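Long-range contacts in monoglyceride lipase (Saccharomyces cerevisiae, PDB 4ZWN), which hydrolyses monoacylglycerols, preferably monounsaturated ones, to free fatty acid and glycerol, and also takes part in the breakdown of fatty acid ethyl esters: residues P137-G148 with I163-L172; V264-N275 with E293-I304. The protein carries 2 engineered substitutions. All coordinates share one frame; numbering follows the deposited sequence.

Contact 1 (P137-G148 with I163-L172); sequences PLFMWGHSMGGG and ISGYIGSGPL
Strands 138-143 and 165-169 run parallel, 4.7 Å apart at the closest approach of their axes and 11° from exact alignment, with Met140 N held by Gly165 O and Met140 O by Ile167 N. Helix 310-326 covers Phe139, Trp141 and Ile167 on one side of the sheet. There Ser164 CB sits over one face of the Phe139 ring, 3.9 Å from its centroid, and Ile167 CG2 reaches Trp141 CD1 at 3.5 Å. On the side of Met140 and Tyr166, covered by helix 145-156, the Met140 chain runs extended to its sulfur and sets SD at the edge of the Tyr166 ring, a Met-aromatic contact with Met140 SD 4.0 Å from Tyr166 CE2; only the terminal CE is turned aside. The two strands and helix 145-156 form a right-handed beta-alpha-beta crossover of the alpha/beta-hydrolase fold, and the turn into the helix is the GXSXG nucleophile elbow. Ser144, the inferred nucleophile, sits in it with positive phi (50°). Its N bonds to Ser169 O at 2.9 Å, while its O accepts from both Gly148 N and Leu172 N. Gly147 lets Pro171 lie close against the first turn of the helix, their CA atoms 4.0 Å apart. His143, with CG anti to N (chi1 172°), brings ND1 to Ser169 OG at 2.9 Å; the hydroxyl lies near the ring plane, and either partner could donate.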
loop_
_atom_site.group_PDB
_atom_site.type_symbol
_atom_site.label_atom_id
_atom_site.label_comp_id
_atom_site.label_asym_id
_atom_site.label_seq_id
_atom_site.Cartn_x
_atom_site.Cartn_y
_atom_site.Cartn_z
ATOM N N PRO A 137 10.762 -0.219 -16.417
ATOM C CA PRO A 137 9.332 -0.350 -16.123
ATOM C C PRO A 137 8.959 0.172 -14.738
ATOM O O PRO A 137 9.756 0.077 -13.800
ATOM C CB PRO A 137 9.097 -1.858 -16.215
ATOM C CG PRO A 137 10.415 -2.455 -15.859
ATOM C CD PRO A 137 11.441 -1.527 -16.436
ATOM N N LEU A 138 7.754 0.722 -14.624
ATOM C CA LEU A 138 7.248 1.224 -13.353
ATOM C C LEU A 138 6.107 0.356 -12.843
ATOM O O LEU A 138 5.065 0.243 -13.490
ATOM C CB LEU A 138 6.775 2.671 -13.494
ATOM C CG LEU A 138 6.222 3.315 -12.222
ATOM C CD1 LEU A 138 7.300 3.406 -11.150
ATOM C CD2 LEU A 138 5.640 4.687 -12.521
ATOM N N PHE A 139 6.312 -0.257 -11.681
ATOM C CA PHE A 139 5.294 -1.099 -11.063
ATOM C C PHE A 139 4.635 -0.372 -9.897
ATOM O O PHE A 139 5.221 0.541 -9.316
ATOM C CB PHE A 139 5.902 -2.422 -10.590
ATOM C CG PHE A 139 6.405 -3.295 -11.708
ATOM C CD1 PHE A 139 7.703 -3.164 -12.180
ATOM C CD2 PHE A 139 5.583 -4.247 -12.283
ATOM C CE1 PHE A 139 8.167 -3.964 -13.208
ATOM C CE2 PHE A 139 6.040 -5.050 -13.311
ATOM C CZ PHE A 139 7.335 -4.909 -13.774
ATOM N N MET A 140 3.414 -0.780 -9.561
ATOM C CA MET A 140 2.670 -0.147 -8.480
ATOM C C MET A 140 2.319 -1.152 -7.383
ATOM O O MET A 140 1.758 -2.213 -7.650
ATOM C CB MET A 140 1.401 0.519 -9.024
ATOM C CG MET A 140 0.556 1.219 -7.965
ATOM S SD MET A 140 -0.821 2.155 -8.663
ATOM C CE MET A 140 0.055 3.443 -9.546
ATOM N N TRP A 141 2.659 -0.799 -6.148
ATOM C CA TRP A 141 2.452 -1.657 -4.986
ATOM C C TRP A 141 1.670 -0.902 -3.922
ATOM O O TRP A 141 1.871 0.295 -3.732
ATOM C CB TRP A 141 3.799 -2.126 -4.432
ATOM C CG TRP A 141 3.747 -2.930 -3.159
ATOM C CD1 TRP A 141 3.784 -4.290 -3.051
ATOM C CD2 TRP A 141 3.688 -2.424 -1.818
ATOM N NE1 TRP A 141 3.740 -4.662 -1.729
ATOM C CE2 TRP A 141 3.680 -3.537 -0.951
ATOM C CE3 TRP A 141 3.634 -1.139 -1.264
ATOM C CZ2 TRP A 141 3.621 -3.406 0.437
ATOM C CZ3 TRP A 141 3.575 -1.010 0.117
ATOM C CH2 TRP A 141 3.570 -2.138 0.950
ATOM N N GLY A 142 0.778 -1.598 -3.229
ATOM C CA GLY A 142 -0.004 -0.975 -2.180
ATOM C C GLY A 142 -0.384 -1.954 -1.089
ATOM O O GLY A 142 -0.675 -3.117 -1.366
ATOM N N HIS A 143 -0.374 -1.487 0.157
ATOM C CA HIS A 143 -0.786 -2.322 1.277
ATOM C C HIS A 143 -2.069 -1.808 1.921
ATOM O O HIS A 143 -2.215 -0.610 2.160
ATOM C CB HIS A 143 0.316 -2.405 2.332
ATOM C CG HIS A 143 -0.121 -3.083 3.592
ATOM N ND1 HIS A 143 -0.418 -4.428 3.647
ATOM C CD2 HIS A 143 -0.339 -2.597 4.837
ATOM C CE1 HIS A 143 -0.786 -4.745 4.875
ATOM N NE2 HIS A 143 -0.748 -3.651 5.617
ATOM N N SER A 144 -2.985 -2.729 2.206
ATOM C CA SER A 144 -4.267 -2.411 2.861
ATOM C C SER A 144 -4.928 -1.253 2.115
ATOM O O SER A 144 -5.307 -1.395 0.950
ATOM C CB SER A 144 -4.019 -2.055 4.328
ATOM O OG SER A 144 -5.234 -2.071 5.055
ATOM N N MET A 145 -5.073 -0.116 2.789
ATOM C CA MET A 145 -5.634 1.082 2.170
ATOM C C MET A 145 -4.911 1.414 0.865
ATOM O O MET A 145 -5.543 1.788 -0.119
ATOM C CB MET A 145 -5.552 2.279 3.122
ATOM C CG MET A 145 -6.176 3.550 2.568
ATOM S SD MET A 145 -5.682 5.018 3.492
ATOM C CE MET A 145 -3.947 5.121 3.050
ATOM N N GLY A 146 -3.589 1.269 0.873
ATOM C CA GLY A 146 -2.787 1.476 -0.318
ATOM C C GLY A 146 -3.065 0.425 -1.376
ATOM O O GLY A 146 -2.970 0.696 -2.573
ATOM N N GLY A 147 -3.404 -0.780 -0.928
ATOM C CA GLY A 147 -3.806 -1.847 -1.828
ATOM C C GLY A 147 -5.117 -1.541 -2.532
ATOM O O GLY A 147 -5.267 -1.805 -3.725
ATOM N N GLY A 148 -6.070 -0.980 -1.793
ATOM C CA GLY A 148 -7.345 -0.581 -2.366
ATOM C C GLY A 148 -7.167 0.520 -3.393
ATOM O O GLY A 148 -7.838 0.540 -4.427
ATOM N N ILE A 163 1.400 1.537 -16.526
ATOM C CA ILE A 163 1.963 0.792 -15.406
ATOM C C ILE A 163 2.245 -0.641 -15.841
ATOM O O ILE A 163 1.400 -1.290 -16.461
ATOM C CB ILE A 163 1.024 0.794 -14.183
ATOM C CG1 ILE A 163 0.687 2.229 -13.778
ATOM C CG2 ILE A 163 1.661 0.053 -13.016
ATOM C CD1 ILE A 163 1.902 3.061 -13.431
ATOM N N SER A 164 3.438 -1.126 -15.521
ATOM C CA SER A 164 3.890 -2.425 -16.003
ATOM C C SER A 164 3.288 -3.583 -15.221
ATOM O O SER A 164 3.251 -4.707 -15.712
ATOM C CB SER A 164 5.416 -2.503 -15.954
ATOM O OG SER A 164 5.987 -1.649 -16.926
ATOM N N GLY A 165 2.821 -3.311 -14.009
ATOM C CA GLY A 165 2.224 -4.346 -13.186
ATOM C C GLY A 165 1.682 -3.819 -11.874
ATOM O O GLY A 165 2.139 -2.795 -11.369
ATOM N N TYR A 166 0.705 -4.527 -11.317
ATOM C CA TYR A 166 0.081 -4.117 -10.067
ATOM C C TYR A 166 0.243 -5.180 -8.991
ATOM O O TYR A 166 0.017 -6.366 -9.232
ATOM C CB TYR A 166 -1.401 -3.813 -10.284
ATOM C CG TYR A 166 -1.653 -2.655 -11.221
ATOM C CD1 TYR A 166 -1.747 -2.856 -12.592
ATOM C CD2 TYR A 166 -1.793 -1.361 -10.736
ATOM C CE1 TYR A 166 -1.978 -1.801 -13.454
ATOM C CE2 TYR A 166 -2.024 -0.298 -11.590
ATOM C CZ TYR A 166 -2.115 -0.527 -12.949
ATOM O OH TYR A 166 -2.343 0.522 -13.806
ATOM N N ILE A 167 0.642 -4.744 -7.801
ATOM C CA ILE A 167 0.805 -5.642 -6.667
ATOM C C ILE A 167 -0.020 -5.163 -5.483
ATOM O O ILE A 167 0.111 -4.020 -5.044
ATOM C CB ILE A 167 2.276 -5.749 -6.243
ATOM C CG1 ILE A 167 3.145 -6.129 -7.445
ATOM C CG2 ILE A 167 2.422 -6.751 -5.108
ATOM C CD1 ILE A 167 4.626 -6.013 -7.193
ATOM N N GLY A 168 -0.874 -6.041 -4.971
ATOM C CA GLY A 168 -1.675 -5.727 -3.804
ATOM C C GLY A 168 -1.233 -6.515 -2.585
ATOM O O GLY A 168 -1.036 -7.728 -2.656
ATOM N N SER A 169 -1.067 -5.818 -1.466
ATOM C CA SER A 169 -0.717 -6.453 -0.203
ATOM C C SER A 169 -1.889 -6.374 0.760
ATOM O O SER A 169 -2.140 -5.318 1.345
ATOM C CB SER A 169 0.516 -5.793 0.416
ATOM O OG SER A 169 0.717 -6.239 1.747
ATOM N N GLY A 170 -2.586 -7.497 0.925
ATOM C CA GLY A 170 -3.818 -7.551 1.697
ATOM C C GLY A 170 -4.679 -6.321 1.477
ATOM O O GLY A 170 -4.943 -5.575 2.419
ATOM N N PRO A 171 -5.104 -6.091 0.224
ATOM C CA PRO A 171 -5.771 -4.837 -0.134
ATOM C C PRO A 171 -7.075 -4.630 0.624
ATOM O O PRO A 171 -7.808 -5.588 0.867
ATOM C CB PRO A 171 -6.030 -4.994 -1.635
ATOM C CG PRO A 171 -6.092 -6.463 -1.851
ATOM C CD PRO A 171 -5.095 -7.048 -0.897
ATOM N N LEU A 172 -7.348 -3.385 1.004
ATOM C CA LEU A 172 -8.586 -3.058 1.691
ATOM C C LEU A 172 -9.753 -3.106 0.719
ATOM O O LEU A 172 -10.036 -2.132 0.021
ATOM C CB LEU A 172 -8.502 -1.680 2.345
ATOM C CG LEU A 172 -9.779 -1.181 3.029
ATOM C CD1 LEU A 172 -10.188 -2.108 4.154
ATOM C CD2 LEU A 172 -9.585 0.230 3.547
#

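Contact 2 (V264-N275 with E293-I304); sequences VIIMHGQDDTIN and ELKLYPGARHSI
Asp272 and His302 meet with carboxylate and imidazole planes 63° apart, yet the bond between them is almost straight: His302 ND1 donates to Asp272 OD2 over 2.9 Å at 177°, within its own ring plane and on the syn side of the carboxylate. The other oxygen, Asp272 OD1, accepts from Ile274 N at 2.8 Å, closing an Asx turn, and also from Asn275 N, two bonds that probably fix the carboxylate's rotation. Ile274 crosses the imidazole at about a right angle, with CB over one face, 4.0 Å from the centroid, and Ile274 CD1 near His302 CD2. At the ring's edge stands the Asn275 amide, nearly perpendicular to it (86°), with ND2 3.3 Å from His302 CE1; that nitrogen bonds to Ser144 OG and Gly170 O. On the strands themselves, Met267 and Tyr297 lie side by side, Met267 CB 3.7 Å from Tyr297 CE2 at the edge of the phenol, whose OH bonds to Asp319. Strands 264-269 and 293-297 pair in parallel, and past their ends Asp271 N still holds Ala300 O. Acid and histidine on loops following successive parallel strands are the arrangement of the alpha/beta-hydrolase charge relay, the role inferred for Asp272 and His302.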
loop_
_atom_site.group_PDB
_atom_site.type_symbol
_atom_site.label_atom_id
_atom_site.label_comp_id
_atom_site.label_asym_id
_atom_site.label_seq_id
_atom_site.Cartn_x
_atom_site.Cartn_y
_atom_site.Cartn_z
ATOM N N VAL A 264 -1.515 -8.794 -12.707
ATOM C CA VAL A 264 -1.942 -8.532 -11.336
ATOM C C VAL A 264 -1.505 -9.652 -10.420
ATOM O O VAL A 264 -1.551 -10.824 -10.798
ATOM C CB VAL A 264 -3.477 -8.406 -11.206
ATOM C CG1 VAL A 264 -3.838 -7.166 -10.398
ATOM C CG2 VAL A 264 -4.144 -8.417 -12.566
ATOM N N ILE A 265 -1.089 -9.305 -9.212
ATOM C CA ILE A 265 -0.890 -10.321 -8.201
ATOM C C ILE A 265 -1.259 -9.743 -6.838
ATOM O O ILE A 265 -0.877 -8.625 -6.485
ATOM C CB ILE A 265 0.556 -10.869 -8.194
ATOM C CG1 ILE A 265 0.695 -12.071 -7.248
ATOM C CG2 ILE A 265 1.586 -9.786 -7.879
ATOM C CD1 ILE A 265 1.918 -12.935 -7.513
ATOM N N ILE A 266 -2.060 -10.493 -6.092
ATOM C CA ILE A 266 -2.425 -10.087 -4.744
ATOM C C ILE A 266 -1.800 -11.034 -3.733
ATOM O O ILE A 266 -1.887 -12.273 -3.891
ATOM C CB ILE A 266 -3.954 -10.035 -4.546
ATOM C CG1 ILE A 266 -4.567 -8.882 -5.369
ATOM C CG2 ILE A 266 -4.289 -9.851 -3.073
ATOM C CD1 ILE A 266 -6.091 -8.787 -5.312
ATOM N N MET A 267 -1.145 -10.464 -2.716
ATOM C CA MET A 267 -0.580 -11.301 -1.655
ATOM C C MET A 267 -1.267 -10.936 -0.343
ATOM O O MET A 267 -1.360 -9.748 0.023
ATOM C CB MET A 267 0.908 -11.131 -1.564
ATOM C CG MET A 267 1.520 -11.239 -2.918
ATOM S SD MET A 267 3.120 -10.523 -3.179
ATOM C CE MET A 267 3.375 -11.137 -4.839
ATOM N N HIS A 268 -1.740 -11.956 0.367
ATOM C CA HIS A 268 -2.660 -11.758 1.472
ATOM C C HIS A 268 -2.453 -12.835 2.520
ATOM O O HIS A 268 -2.532 -14.020 2.203
ATOM C CB HIS A 268 -4.101 -11.777 0.945
ATOM C CG HIS A 268 -5.085 -11.084 1.833
ATOM N ND1 HIS A 268 -6.135 -10.343 1.335
ATOM C CD2 HIS A 268 -5.174 -10.998 3.184
ATOM C CE1 HIS A 268 -6.828 -9.834 2.335
ATOM N NE2 HIS A 268 -6.268 -10.214 3.467
ATOM N N GLY A 269 -2.234 -12.423 3.765
ATOM C CA GLY A 269 -2.082 -13.378 4.846
ATOM C C GLY A 269 -3.373 -14.138 5.078
ATOM O O GLY A 269 -4.451 -13.543 5.117
ATOM N N GLN A 270 -3.265 -15.455 5.208
ATOM C CA GLN A 270 -4.432 -16.296 5.400
ATOM C C GLN A 270 -5.110 -15.972 6.726
ATOM O O GLN A 270 -6.334 -16.033 6.835
ATOM C CB GLN A 270 -4.038 -17.772 5.340
ATOM C CG GLN A 270 -5.210 -18.733 5.475
ATOM C CD GLN A 270 -6.186 -18.635 4.319
ATOM O OE1 GLN A 270 -5.885 -19.054 3.200
ATOM N NE2 GLN A 270 -7.365 -18.082 4.585
ATOM N N ASP A 271 -4.310 -15.607 7.725
ATOM C CA ASP A 271 -4.836 -15.327 9.058
ATOM C C ASP A 271 -5.117 -13.843 9.274
ATOM O O ASP A 271 -5.258 -13.392 10.413
ATOM C CB ASP A 271 -3.866 -15.827 10.127
ATOM C CG ASP A 271 -3.657 -17.323 10.063
ATOM O OD1 ASP A 271 -4.511 -18.015 9.470
ATOM O OD2 ASP A 271 -2.641 -17.807 10.607
ATOM N N ASP A 272 -5.195 -13.091 8.182
ATOM C CA ASP A 272 -5.508 -11.670 8.254
ATOM C C ASP A 272 -6.926 -11.473 8.792
ATOM O O ASP A 272 -7.903 -11.863 8.154
ATOM C CB ASP A 272 -5.357 -11.019 6.876
ATOM C CG ASP A 272 -5.378 -9.500 6.930
ATOM O OD1 ASP A 272 -5.897 -8.930 7.914
ATOM O OD2 ASP A 272 -4.880 -8.872 5.974
ATOM N N THR A 273 -7.029 -10.871 9.972
ATOM C CA THR A 273 -8.329 -10.624 10.585
ATOM C C THR A 273 -8.662 -9.139 10.570
ATOM O O THR A 273 -9.591 -8.693 11.242
ATOM C CB THR A 273 -8.382 -11.144 12.029
ATOM O OG1 THR A 273 -7.285 -10.598 12.774
ATOM C CG2 THR A 273 -8.301 -12.663 12.048
ATOM N N ILE A 274 -7.894 -8.378 9.796
ATOM C CA ILE A 274 -8.165 -6.961 9.597
ATOM C C ILE A 274 -8.892 -6.766 8.269
ATOM O O ILE A 274 -10.019 -6.277 8.236
ATOM C CB ILE A 274 -6.871 -6.127 9.633
ATOM C CG1 ILE A 274 -6.215 -6.245 11.012
ATOM C CG2 ILE A 274 -7.159 -4.669 9.305
ATOM C CD1 ILE A 274 -4.949 -5.434 11.168
ATOM N N ASN A 275 -8.241 -7.159 7.176
ATOM C CA ASN A 275 -8.882 -7.174 5.866
ATOM C C ASN A 275 -9.192 -8.604 5.438
ATOM O O ASN A 275 -8.301 -9.448 5.381
ATOM C CB ASN A 275 -8.001 -6.491 4.816
ATOM C CG ASN A 275 -7.813 -5.010 5.086
ATOM O OD1 ASN A 275 -8.559 -4.409 5.859
ATOM N ND2 ASN A 275 -6.816 -4.411 4.443
ATOM N N GLU A 293 -3.182 -13.399 -10.409
ATOM C CA GLU A 293 -2.918 -14.435 -9.417
ATOM C C GLU A 293 -3.146 -13.954 -7.987
ATOM O O GLU A 293 -2.837 -12.814 -7.647
ATOM C CB GLU A 293 -1.483 -14.948 -9.556
ATOM C CG GLU A 293 -1.136 -16.098 -8.620
ATOM C CD GLU A 293 0.331 -16.474 -8.674
ATOM O OE1 GLU A 293 1.098 -15.776 -9.368
ATOM O OE2 GLU A 293 0.716 -17.464 -8.020
ATOM N N LEU A 294 -3.692 -14.835 -7.157
ATOM C CA LEU A 294 -3.788 -14.593 -5.723
ATOM C C LEU A 294 -2.917 -15.582 -4.956
ATOM O O LEU A 294 -2.980 -16.789 -5.190
ATOM C CB LEU A 294 -5.237 -14.702 -5.246
ATOM C CG LEU A 294 -5.427 -14.770 -3.728
ATOM C CD1 LEU A 294 -4.985 -13.475 -3.060
ATOM C CD2 LEU A 294 -6.866 -15.085 -3.383
ATOM N N LYS A 295 -2.096 -15.065 -4.050
ATOM C CA LYS A 295 -1.315 -15.913 -3.159
ATOM C C LYS A 295 -1.743 -15.704 -1.710
ATOM O O LYS A 295 -1.738 -14.582 -1.199
ATOM C CB LYS A 295 0.184 -15.638 -3.312
ATOM C CG LYS A 295 0.806 -16.232 -4.568
ATOM C CD LYS A 295 2.325 -16.083 -4.561
ATOM C CE LYS A 295 2.952 -16.670 -5.819
ATOM N NZ LYS A 295 2.620 -18.114 -5.976
ATOM N N LEU A 296 -2.132 -16.794 -1.060
ATOM C CA LEU A 296 -2.500 -16.762 0.347
ATOM C C LEU A 296 -1.387 -17.396 1.163
ATOM O O LEU A 296 -0.835 -18.425 0.769
ATOM C CB LEU A 296 -3.827 -17.488 0.579
ATOM C CG LEU A 296 -5.050 -16.859 -0.090
ATOM C CD1 LEU A 296 -6.286 -17.716 0.117
ATOM C CD2 LEU A 296 -5.277 -15.457 0.449
ATOM N N TYR A 297 -1.055 -16.789 2.298
ATOM C CA TYR A 297 0.073 -17.264 3.093
ATOM C C TYR A 297 -0.355 -17.756 4.471
ATOM O O TYR A 297 -0.792 -16.969 5.311
ATOM C CB TYR A 297 1.124 -16.161 3.224
ATOM C CG TYR A 297 1.741 -15.774 1.902
ATOM C CD1 TYR A 297 2.905 -16.382 1.453
ATOM C CD2 TYR A 297 1.153 -14.809 1.094
ATOM C CE1 TYR A 297 3.473 -16.035 0.241
ATOM C CE2 TYR A 297 1.711 -14.456 -0.120
ATOM C CZ TYR A 297 2.871 -15.073 -0.542
ATOM O OH TYR A 297 3.433 -14.726 -1.747
ATOM N N PRO A 298 -0.189 -19.038 4.699
ATOM C CA PRO A 298 -0.551 -19.657 5.962
ATOM C C PRO A 298 0.298 -19.179 7.099
ATOM O O PRO A 298 1.481 -19.072 6.970
ATOM C CB PRO A 298 -0.283 -21.118 5.701
ATOM C CG PRO A 298 -0.434 -21.255 4.253
ATOM C CD PRO A 298 0.150 -20.030 3.689
ATOM N N GLY A 299 -0.333 -18.876 8.215
ATOM C CA GLY A 299 0.353 -18.373 9.371
ATOM C C GLY A 299 0.635 -16.907 9.318
ATOM O O GLY A 299 1.170 -16.344 10.226
ATOM N N ALA A 300 0.280 -16.265 8.233
ATOM C CA ALA A 300 0.560 -14.861 8.120
ATOM C C ALA A 300 -0.654 -14.030 8.416
ATOM O O ALA A 300 -1.730 -14.497 8.410
ATOM C CB ALA A 300 1.151 -14.533 6.781
ATOM N N ARG A 301 -0.430 -12.787 8.735
ATOM C CA ARG A 301 -1.451 -11.912 9.208
ATOM C C ARG A 301 -1.483 -10.713 8.312
ATOM O O ARG A 301 -1.159 -10.808 7.169
ATOM C CB ARG A 301 -1.169 -11.520 10.640
ATOM C CG ARG A 301 -1.439 -12.646 11.595
ATOM C CD ARG A 301 -1.433 -12.245 13.037
ATOM N NE ARG A 301 -1.599 -13.409 13.889
ATOM C CZ ARG A 301 -1.453 -13.440 15.207
ATOM N NH1 ARG A 301 -1.126 -12.385 15.896
ATOM N NH2 ARG A 301 -1.616 -14.564 15.839
ATOM N N HIS A 302 -1.893 -9.581 8.824
ATOM C CA HIS A 302 -1.999 -8.386 7.991
ATOM C C HIS A 302 -0.823 -7.717 7.275
ATOM O O HIS A 302 -0.819 -7.620 6.049
ATOM C CB HIS A 302 -2.673 -7.308 8.839
ATOM C CG HIS A 302 -3.194 -6.152 8.041
ATOM N ND1 HIS A 302 -3.993 -6.317 6.932
ATOM C CD2 HIS A 302 -3.030 -4.819 8.194
ATOM C CE1 HIS A 302 -4.301 -5.131 6.433
ATOM N NE2 HIS A 302 -3.726 -4.204 7.183
ATOM N N SER A 303 0.165 -7.254 8.034
ATOM C CA SER A 303 1.288 -6.506 7.461
ATOM C C SER A 303 2.404 -7.472 7.067
ATOM O O SER A 303 3.441 -7.533 7.729
ATOM C CB SER A 303 1.834 -5.461 8.438
ATOM O OG SER A 303 0.861 -4.474 8.728
ATOM N N ILE A 304 2.195 -8.207 5.980
ATOM C CA ILE A 304 3.114 -9.269 5.578
ATOM C C ILE A 304 4.404 -8.752 4.940
ATOM O O ILE A 304 5.421 -9.445 4.932
ATOM C CB ILE A 304 2.435 -10.241 4.593
ATOM C CG1 ILE A 304 1.914 -9.487 3.367
ATOM C CG2 ILE A 304 1.305 -10.989 5.282
ATOM C CD1 ILE A 304 1.259 -10.379 2.328
HETATM O O HOH W 1 -2.368 -9.242 4.452
HETATM O O HOH W 2 -3.007 -20.074 8.074
#

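Contacts 1 and 2 are neighbouring parts of one sheet, their centres about 13 Å apart. Strand 165-169 of contact 1 lies next to strand 264-269 of contact 2, and Gly168 O to Met267 N and Gly170 N to Met267 O, both 2.7 Å, are probable hydrogen bonds joining them. Beyond the C-terminal ends of strands 138-143, 264-269 and 292-297 the inferred triad comes together: contact 1 brings Ser144, contact 2 brings Asp272 and His302, and the side chains of Ser144 and His302 are about 3 Å apart at their nearest atoms. His143 CE1 packs 3.1 Å from His302 O, while Leu172 CD1 lies 3.3 Å from Asn275 OD1, so the two contacts also touch beside the active site.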